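Local coordinates for protein homocysteine S-methyltransferase (Escherichia coli, PDB 5DMM) that catalyses methyl transfer from S-methylmethionine, or less efficiently S-adenosylmethionine, to homocysteine, using a zinc ion, at residues Phe195-Ser200 / Asn228-Glu233. Residues are numbered along the deposited sequence; the frame is centred on the assembly and turned at random.
Sequences FTLRDS and NCIALE. With ZN (zinc ion), chain B.
At the zinc and homocysteine site, strand 191-197 meets the end of its neighbour 222-228 through F195 and N228, the latter one residue before the metal ligand C229. The CA atoms of F195 and N228 lie 6.2 Å apart, and N228 N donates to F195 O over 3.4 Å at an N-H...O angle of 159°, a fairly straight but long and weak bond. Beyond it the chains diverge, the CA atoms of L197 and I230 being 7.6 Å apart. The nearest approach of T196 to N228 is a van der Waals contact, methyl CG2 to backbone O at 3.8 Å. T196 OG1 turns to other partners, the hydroxyl of S204 and the carbonyl of E134. CG of N228 sits between N and the carbonyl carbon (chi1 71°), and the amide end leans toward 195-200, OD1 coming to 4.0 Å from F195 N. That oxygen is hydrogen-bonded instead by the S194 hydroxyl and T169 N, tying N228 to two successive strands. Both strands run parallel in the eight-stranded sheet of a TIM-barrel-clan fold, and the contact lies at their C-terminal ends, where such barrels carry their active sites. At C229 the backbone adopts positive phi (58°), and SG binds zinc at 2.5 Å; C295 SG is a second ligand, and C229 also touches the bound homocysteine. Farther from the metal, L197 CD1 and I230 CD1 meet methyl to methyl at 4.1 Å. I230 reaches this point fully extended, while helix 235-243 borders the pair, A238 touching L197 and T235 touching I230.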
loop_
_atom_site.group_PDB
_atom_site.type_symbol
_atom_site.label_atom_id
_atom_site.label_comp_id
_atom_site.label_asym_id
_atom_site.label_seq_id
_atom_site.Cartn_x
_atom_site.Cartn_y
_atom_site.Cartn_z
ATOM N N PHE A 195 -4.128 7.882 1.698
ATOM C CA PHE A 195 -5.295 8.526 1.093
ATOM C C PHE A 195 -5.021 9.167 -0.261
ATOM O O PHE A 195 -3.891 9.593 -0.537
ATOM C CB PHE A 195 -5.831 9.622 2.030
ATOM C CG PHE A 195 -5.863 9.216 3.470
ATOM C CD1 PHE A 195 -6.672 8.169 3.883
ATOM C CD2 PHE A 195 -5.082 9.869 4.403
ATOM C CE1 PHE A 195 -6.701 7.781 5.206
ATOM C CE2 PHE A 195 -5.107 9.485 5.736
ATOM C CZ PHE A 195 -5.915 8.437 6.133
ATOM N N THR A 196 -6.063 9.268 -1.090
ATOM C CA THR A 196 -6.031 10.184 -2.233
ATOM C C THR A 196 -6.782 11.462 -1.857
ATOM O O THR A 196 -7.674 11.446 -0.996
ATOM C CB THR A 196 -6.640 9.586 -3.519
ATOM O OG1 THR A 196 -8.024 9.281 -3.312
ATOM C CG2 THR A 196 -5.880 8.344 -3.935
ATOM N N LEU A 197 -6.414 12.564 -2.504
ATOM C CA LEU A 197 -6.842 13.886 -2.062
ATOM C C LEU A 197 -7.575 14.669 -3.136
ATOM O O LEU A 197 -7.324 14.494 -4.330
ATOM C CB LEU A 197 -5.629 14.696 -1.590
ATOM C CG LEU A 197 -4.833 14.087 -0.437
ATOM C CD1 LEU A 197 -3.637 14.943 -0.124
ATOM C CD2 LEU A 197 -5.689 13.893 0.815
ATOM N N ARG A 198 -8.474 15.535 -2.689
ATOM C CA ARG A 198 -9.127 16.522 -3.534
ATOM C C ARG A 198 -8.221 17.752 -3.644
ATOM O O ARG A 198 -8.066 18.348 -4.714
ATOM C CB ARG A 198 -10.494 16.891 -2.944
ATOM C CG ARG A 198 -11.213 18.021 -3.642
ATOM C CD ARG A 198 -12.621 18.193 -3.080
ATOM N NE ARG A 198 -13.492 17.069 -3.435
ATOM C CZ ARG A 198 -14.816 17.064 -3.294
ATOM N NH1 ARG A 198 -15.440 18.128 -2.806
ATOM N NH2 ARG A 198 -15.522 15.993 -3.645
ATOM N N ASP A 199 -7.627 18.111 -2.511
ATOM C CA ASP A 199 -6.655 19.191 -2.425
ATOM C C ASP A 199 -5.781 18.909 -1.215
ATOM O O ASP A 199 -5.937 17.875 -0.569
ATOM C CB ASP A 199 -7.343 20.554 -2.308
ATOM C CG ASP A 199 -8.367 20.598 -1.191
ATOM O OD1 ASP A 199 -7.975 20.529 -0.010
ATOM O OD2 ASP A 199 -9.574 20.707 -1.493
ATOM N N SER A 200 -4.879 19.829 -0.886
ATOM C CA SER A 200 -3.907 19.564 0.164
ATOM C C SER A 200 -4.515 19.403 1.564
ATOM O O SER A 200 -3.822 18.962 2.481
ATOM C CB SER A 200 -2.852 20.668 0.191
ATOM O OG SER A 200 -3.412 21.869 0.675
ATOM N N ASN A 228 -0.766 8.515 -1.177
ATOM C CA ASN A 228 -0.146 7.809 -2.290
ATOM C C ASN A 228 -0.960 7.999 -3.558
ATOM O O ASN A 228 -2.106 8.445 -3.504
ATOM C CB ASN A 228 0.015 6.313 -1.973
ATOM C CG ASN A 228 -1.318 5.566 -1.957
ATOM O OD1 ASN A 228 -2.127 5.730 -1.039
ATOM N ND2 ASN A 228 -1.539 4.720 -2.970
ATOM N N CYS A 229 -0.357 7.663 -4.691
ATOM C CA CYS A 229 -1.014 7.780 -5.989
ATOM C C CYS A 229 -1.449 9.218 -6.243
ATOM O O CYS A 229 -2.537 9.481 -6.737
ATOM C CB CYS A 229 -2.203 6.822 -6.073
ATOM S SG CYS A 229 -2.662 6.397 -7.776
ATOM N N ILE A 230 -0.568 10.146 -5.892
ATOM C CA ILE A 230 -0.816 11.574 -6.048
ATOM C C ILE A 230 0.339 12.169 -6.858
ATOM O O ILE A 230 1.426 11.590 -6.901
ATOM C CB ILE A 230 -0.947 12.263 -4.666
ATOM C CG1 ILE A 230 -1.263 13.757 -4.792
ATOM C CG2 ILE A 230 0.328 12.061 -3.849
ATOM C CD1 ILE A 230 -1.342 14.468 -3.437
ATOM N N ALA A 231 0.102 13.303 -7.516
ATOM C CA ALA A 231 1.134 13.957 -8.321
ATOM C C ALA A 231 2.289 14.446 -7.460
ATOM O O ALA A 231 2.078 14.911 -6.340
ATOM C CB ALA A 231 0.540 15.120 -9.101
ATOM N N LEU A 232 3.506 14.352 -7.989
ATOM C CA LEU A 232 4.688 14.800 -7.269
ATOM C C LEU A 232 4.536 16.212 -6.716
ATOM O O LEU A 232 4.856 16.464 -5.554
ATOM C CB LEU A 232 5.921 14.751 -8.168
ATOM C CG LEU A 232 6.867 13.565 -7.997
ATOM C CD1 LEU A 232 8.106 13.773 -8.866
ATOM C CD2 LEU A 232 7.254 13.365 -6.534
ATOM N N GLU A 233 4.025 17.122 -7.538
ATOM C CA GLU A 233 3.947 18.533 -7.159
ATOM C C GLU A 233 2.932 18.795 -6.053
ATOM O O GLU A 233 2.863 19.900 -5.531
ATOM C CB GLU A 233 3.606 19.402 -8.376
ATOM C CG GLU A 233 2.249 19.112 -9.003
ATOM C CD GLU A 233 2.345 18.240 -10.243
ATOM O OE1 GLU A 233 3.281 17.412 -10.331
ATOM O OE2 GLU A 233 1.482 18.388 -11.137
HETATM ZN ZN ZN B . -0.775 4.728 -7.419
#